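Local coordinates for xylose isomerase domain protein TIM barrel (Planctomyces limnophilus, PDB 3TVA) that binds a magnesium ion in a xylose isomerase-like TIM barrel and is probably an isomerase, at residues Glu28-Asp32 against Leu33-Thr37; Thr245-Trp248 against Glu249-Tyr252; Leu277-Leu280 against Thr281-Lys285. One frame throughout, in Å; residues are numbered along the deposited sequence.

Contact 1: Glu28-Asp32 against Leu33-Thr37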
# COMPACT_ATOMS: atom_id res chain seq x y z
N GLU A 28 16.35 -4.42 -9.29
CA GLU A 28 17.70 -3.98 -9.61
C GLU A 28 17.91 -2.50 -9.24
O GLU A 28 19.01 -2.09 -8.87
CB GLU A 28 17.99 -4.23 -11.09
CG GLU A 28 18.11 -5.71 -11.44
CD GLU A 28 16.76 -6.44 -11.59
OE1 GLU A 28 15.69 -5.79 -11.51
OE2 GLU A 28 16.78 -7.67 -11.79
N VAL A 29 16.84 -1.72 -9.32
CA VAL A 29 16.89 -0.31 -8.96
C VAL A 29 16.99 -0.15 -7.44
O VAL A 29 17.80 0.65 -6.93
CB VAL A 29 15.67 0.45 -9.53
CG1 VAL A 29 15.58 1.85 -8.97
CG2 VAL A 29 15.72 0.47 -11.08
N ALA A 30 16.20 -0.93 -6.71
CA ALA A 30 16.28 -0.95 -5.24
C ALA A 30 17.71 -1.28 -4.80
O ALA A 30 18.21 -0.72 -3.82
CB ALA A 30 15.31 -1.96 -4.69
N GLN A 31 18.36 -2.18 -5.54
CA GLN A 31 19.73 -2.60 -5.28
C GLN A 31 20.73 -1.47 -5.46
O GLN A 31 21.60 -1.25 -4.60
CB GLN A 31 20.12 -3.71 -6.24
CG GLN A 31 19.81 -5.11 -5.78
CD GLN A 31 20.50 -6.15 -6.65
OE1 GLN A 31 21.64 -6.54 -6.38
NE2 GLN A 31 19.82 -6.58 -7.70
N ASP A 32 20.62 -0.79 -6.60
CA ASP A 32 21.46 0.36 -6.93
C ASP A 32 21.38 1.41 -5.82
O ASP A 32 22.39 1.95 -5.39
CB ASP A 32 21.05 0.97 -8.28
CG ASP A 32 21.20 -0.01 -9.45
OD1 ASP A 32 22.04 -0.93 -9.37
OD2 ASP A 32 20.49 0.16 -10.47
N LEU A 33 20.16 1.68 -5.35
CA LEU A 33 19.92 2.66 -4.29
C LEU A 33 20.32 2.16 -2.89
O LEU A 33 20.37 2.92 -1.94
CB LEU A 33 18.45 3.07 -4.27
CG LEU A 33 17.95 3.76 -5.54
CD1 LEU A 33 16.43 4.01 -5.44
CD2 LEU A 33 18.72 5.04 -5.77
N LYS A 34 20.59 0.85 -2.80
CA LYS A 34 21.06 0.22 -1.57
C LYS A 34 20.06 0.23 -0.41
O LYS A 34 20.46 0.14 0.75
CB LYS A 34 22.39 0.85 -1.11
CG LYS A 34 23.53 0.70 -2.12
CD LYS A 34 24.79 1.38 -1.59
CE LYS A 34 26.01 1.04 -2.43
NZ LYS A 34 25.89 1.57 -3.82
N VAL A 35 18.77 0.30 -0.72
CA VAL A 35 17.75 0.19 0.32
C VAL A 35 17.68 -1.24 0.85
O VAL A 35 17.82 -2.19 0.08
CB VAL A 35 16.35 0.68 -0.16
CG1 VAL A 35 16.48 2.08 -0.76
CG2 VAL A 35 15.75 -0.28 -1.17
N PRO A 36 17.54 -1.39 2.18
CA PRO A 36 17.45 -2.69 2.85
C PRO A 36 16.11 -3.45 2.67
O PRO A 36 16.09 -4.66 2.87
CB PRO A 36 17.66 -2.33 4.33
CG PRO A 36 17.08 -0.93 4.44
CD PRO A 36 17.47 -0.26 3.13
N THR A 37 15.02 -2.75 2.35
CA THR A 37 13.70 -3.38 2.33
C THR A 37 12.90 -2.93 1.13
O THR A 37 13.14 -1.85 0.59
CB THR A 37 12.82 -3.05 3.59
OG1 THR A 37 12.45 -1.67 3.56
CG2 THR A 37 13.54 -3.36 4.88
O HOH W 1 25.00 0.62 -5.94
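Ala30 and Val35 meet methyl to methyl, CB of Ala30 lying 3.9 Å from CG2 of Val35, and this apolar pair bridges the turn in which helix 27-32 gives way to the loop before strand 37-41. A chi1 of -52° at Val35 sets CG1 anti to the carbonyl carbon and leaves CG2 between the backbone N and that carbon, 3.6 Å from Ala30 O. Beside it, Leu33 leans back along the helix: its CG sits 3.4 Å from Val29 O, while CD1 comes within 4.2 Å of Val29 CG1, a looser apolar touch. Backbone bonds accompany this packing. The bond from Leu33 N to Val29 O, 3.0 Å, is nearly straight (N-H...O 163°). Lys34 turns to a positive phi of 66°; its N bonds Gln31 O at 2.9 Å from well above that carbonyl's plane, and Val35 N makes a weak bond to Ala30 O. Two such bonds back into the last turn, with an apolar pair spanning them, mark a Schellman motif. Lys34 CG packs 3.7 Å from Asp32 O, and a water appears to join its NZ to that oxygen. In the fold this is the return of a beta-alpha-beta crossover: Leu33 packs on Leu273 of helix 266-287, Ala30 on Ile65, and the chain enters strand 37-41, which runs parallel to and between strands 13-18 and 66-71.

Contact 2: Thr245-Trp248 against Glu249-Tyr252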
# COMPACT_ATOMS: atom_id res chain seq x y z
N THR A 245 6.78 12.98 11.96
CA THR A 245 6.79 13.32 13.37
C THR A 245 5.56 12.71 14.04
O THR A 245 5.63 12.25 15.18
CB THR A 245 6.87 14.85 13.60
OG1 THR A 245 7.88 15.41 12.74
CG2 THR A 245 7.22 15.16 15.03
N THR A 246 4.43 12.68 13.33
CA THR A 246 3.23 12.02 13.83
C THR A 246 3.39 10.49 13.89
O THR A 246 2.97 9.85 14.86
CB THR A 246 1.98 12.39 13.00
OG1 THR A 246 1.83 13.81 12.97
CG2 THR A 246 0.74 11.77 13.60
N LEU A 247 4.01 9.90 12.87
CA LEU A 247 4.29 8.46 12.89
C LEU A 247 5.15 8.10 14.09
O LEU A 247 4.94 7.08 14.74
CB LEU A 247 5.04 8.03 11.62
CG LEU A 247 4.20 7.76 10.36
CD1 LEU A 247 5.10 7.52 9.14
CD2 LEU A 247 3.26 6.57 10.59
N TRP A 248 6.14 8.94 14.37
CA TRP A 248 7.02 8.67 15.49
C TRP A 248 6.23 8.69 16.80
O TRP A 248 6.37 7.79 17.62
CB TRP A 248 8.15 9.70 15.54
CG TRP A 248 9.15 9.42 16.61
CD1 TRP A 248 9.31 10.10 17.79
CD2 TRP A 248 10.15 8.39 16.60
NE1 TRP A 248 10.35 9.55 18.51
CE2 TRP A 248 10.87 8.50 17.80
CE3 TRP A 248 10.50 7.39 15.68
CZ2 TRP A 248 11.93 7.64 18.12
CZ3 TRP A 248 11.54 6.54 15.99
CH2 TRP A 248 12.25 6.68 17.20
N GLU A 249 5.38 9.70 16.97
CA GLU A 249 4.56 9.83 18.18
C GLU A 249 3.65 8.62 18.44
O GLU A 249 3.47 8.20 19.59
CB GLU A 249 3.72 11.10 18.14
CG GLU A 249 2.71 11.15 19.28
CD GLU A 249 1.68 12.25 19.15
OE1 GLU A 249 2.02 13.32 18.58
OE2 GLU A 249 0.54 12.07 19.63
N ILE A 250 3.07 8.04 17.40
CA ILE A 250 2.15 6.93 17.61
C ILE A 250 2.84 5.58 17.77
O ILE A 250 2.19 4.56 17.93
CB ILE A 250 1.09 6.83 16.53
CG1 ILE A 250 1.76 6.49 15.19
CG2 ILE A 250 0.30 8.13 16.48
CD1 ILE A 250 0.78 6.24 14.07
N GLY A 251 4.17 5.57 17.73
CA GLY A 251 4.90 4.34 17.96
C GLY A 251 5.28 3.55 16.71
O GLY A 251 5.79 2.44 16.85
N TYR A 252 5.09 4.11 15.51
CA TYR A 252 5.44 3.34 14.32
C TYR A 252 6.94 3.36 14.11
O TYR A 252 7.56 4.43 14.06
CB TYR A 252 4.74 3.87 13.07
CG TYR A 252 5.10 3.05 11.86
CD1 TYR A 252 4.53 1.80 11.65
CD2 TYR A 252 6.04 3.52 10.93
CE1 TYR A 252 4.87 1.03 10.53
CE2 TYR A 252 6.39 2.76 9.81
CZ TYR A 252 5.80 1.52 9.62
OH TYR A 252 6.14 0.77 8.53
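A Schellman motif at the C-terminal end of helix 240-249 brings Leu247 and Tyr252 together on the way to strand 256-258 of the TIM barrel. The evidence is a pair of backbone bonds reaching back into the last turn: Tyr252 N to Leu247 O, and Gly251 N to Trp248 O, both 3.1 Å long. Gly251, which donates one of them, has a phi of 94°; a side chain there would be pressed against the carbonyl oxygen of Ile250. Glu249 N and Ile250 N carry on the ordinary helical ladder to Thr245 O and Thr246 O. The apolar side of the motif is Leu247 CD2, 4.0 Å from Tyr252 CB and also near CD2 of the ring; the two side chains run alongside each other and point the same way. Ile250 adds CG1, 3.3 Å from Leu247 O, and a looser touch of its CD1 on Leu247 CD2. Leu247 and Tyr252 both pack on Ile210 of strand 207-216, and Tyr252 OH bonds Pro255 O. With CG anti to its backbone N (chi1 -176°), Trp248 sends its indole to meet Tyr10 and Trp11 edge-to-face and Arg253 in a cation-pi contact. Trp248 O accepts two bonds, from Arg253 NH1 and from Gly251 N, the latter standing 60° out of the carbonyl plane.

Contact 3: Leu277-Leu280 against Thr281-Lys285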
# COMPACT_ATOMS: atom_id res chain seq x y z
N LEU A 277 14.78 9.43 -0.90
CA LEU A 277 15.67 8.72 0.00
C LEU A 277 16.53 9.71 0.81
O LEU A 277 16.73 9.54 2.02
CB LEU A 277 16.54 7.72 -0.79
CG LEU A 277 17.66 6.95 -0.09
CD1 LEU A 277 17.15 6.28 1.17
CD2 LEU A 277 18.25 5.91 -1.03
N GLU A 278 17.00 10.76 0.14
CA GLU A 278 17.78 11.80 0.83
C GLU A 278 16.94 12.59 1.85
O GLU A 278 17.38 12.85 2.98
CB GLU A 278 18.40 12.76 -0.18
CG GLU A 278 19.15 13.90 0.47
CD GLU A 278 19.74 14.86 -0.54
OE1 GLU A 278 20.86 15.36 -0.29
OE2 GLU A 278 19.09 15.10 -1.58
N LEU A 279 15.73 12.98 1.45
CA LEU A 279 14.81 13.67 2.35
C LEU A 279 14.44 12.82 3.58
O LEU A 279 14.47 13.31 4.72
CB LEU A 279 13.55 14.06 1.59
CG LEU A 279 12.47 14.71 2.46
CD1 LEU A 279 12.96 16.09 2.93
CD2 LEU A 279 11.15 14.82 1.72
N LEU A 280 14.10 11.55 3.37
CA LEU A 280 13.69 10.70 4.49
C LEU A 280 14.85 10.36 5.41
O LEU A 280 14.68 10.20 6.62
CB LEU A 280 13.03 9.41 3.99
CG LEU A 280 11.69 9.58 3.27
CD1 LEU A 280 11.22 8.26 2.70
CD2 LEU A 280 10.64 10.15 4.22
N THR A 281 16.05 10.26 4.83
CA THR A 281 17.24 9.93 5.60
C THR A 281 17.56 11.08 6.57
O THR A 281 17.90 10.84 7.73
CB THR A 281 18.43 9.63 4.67
OG1 THR A 281 18.14 8.45 3.91
CG2 THR A 281 19.72 9.41 5.46
N GLY A 282 17.42 12.32 6.09
CA GLY A 282 17.61 13.49 6.94
C GLY A 282 16.53 13.58 8.02
O GLY A 282 16.83 13.88 9.17
N LEU A 283 15.28 13.32 7.66
CA LEU A 283 14.21 13.41 8.65
C LEU A 283 14.33 12.29 9.69
O LEU A 283 14.08 12.51 10.88
CB LEU A 283 12.83 13.40 7.99
CG LEU A 283 12.46 14.65 7.18
CD1 LEU A 283 11.17 14.41 6.40
CD2 LEU A 283 12.32 15.88 8.07
N ARG A 284 14.73 11.09 9.25
CA ARG A 284 14.96 10.00 10.18
C ARG A 284 16.04 10.35 11.18
O ARG A 284 15.90 10.08 12.37
CB ARG A 284 15.35 8.71 9.44
CG ARG A 284 15.53 7.50 10.37
CD ARG A 284 15.85 6.24 9.56
NE ARG A 284 17.16 6.35 8.93
CZ ARG A 284 17.62 5.53 7.99
NH1 ARG A 284 16.87 4.52 7.55
NH2 ARG A 284 18.85 5.71 7.48
N LYS A 285 17.13 10.95 10.70
CA LYS A 285 18.24 11.32 11.57
C LYS A 285 17.80 12.35 12.61
O LYS A 285 18.22 12.31 13.77
CB LYS A 285 19.40 11.86 10.75
CG LYS A 285 20.61 12.29 11.58
CD LYS A 285 21.72 12.80 10.66
CE LYS A 285 22.78 13.58 11.43
NZ LYS A 285 23.58 12.70 12.34
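Polar contact centres on Leu277 O, which takes two bonds from Thr281: one from the backbone N at 3.0 Å, the other from OG1 at 2.6 Å. The donors arrive from opposite faces of the carbonyl plane, each tilted 31° from it. What lets the hydroxyl double the helical bond is the Thr281 torsion, chi1 -64°, which sets OG1 beside its own backbone N and facing the preceding turn. Replaced by a valine, Thr281 would probably leave Leu277 O with the amide bond alone and put a methyl where the hydroxyl now bonds. The side chains of Leu277 and Thr281 cross obliquely, CD1 of Leu277 3.6 Å from OG1 of Thr281. Further backbone bonds run from Gly282 N to Glu278 O, Leu283 N to Leu279 O and Arg284 N to Leu280 O, the last at 2.8 Å, and Arg284, bent at chi3, bonds Trp11 O through NH1. All belong to helix 266-287, the last helix round the TIM barrel, with side chains on strand 13-18 and on helix 240-249. Apolar contact is lighter. Leu279 and Leu283, one turn apart, lie side by side and point the same way, with CG of Leu279 4.2 Å from CD1 of Leu283; both rest on Met240.

In the fold
Contacts 1 and 3 touch: Leu277 CD2 of helix 266-287 packs 3.8 Å from Leu33 O and 4.2 Å from Val35 CG1, although the contact centres are 16 Å apart. Contact 2 stays separate, its nearest atoms about 8 Å from contact 1 and about 6 Å from contact 3. Contacts 1 and 2 resemble each other as helix ends closed by the same kind of turn, whereas contact 3 lies within a continuous helix. None supplies a ligand to the magnesium ion, which is held by Glu158, Asp184, His211 and Glu259. The side chain of Tyr252 is about 12 Å from the ion and that of Leu280 about 13 Å.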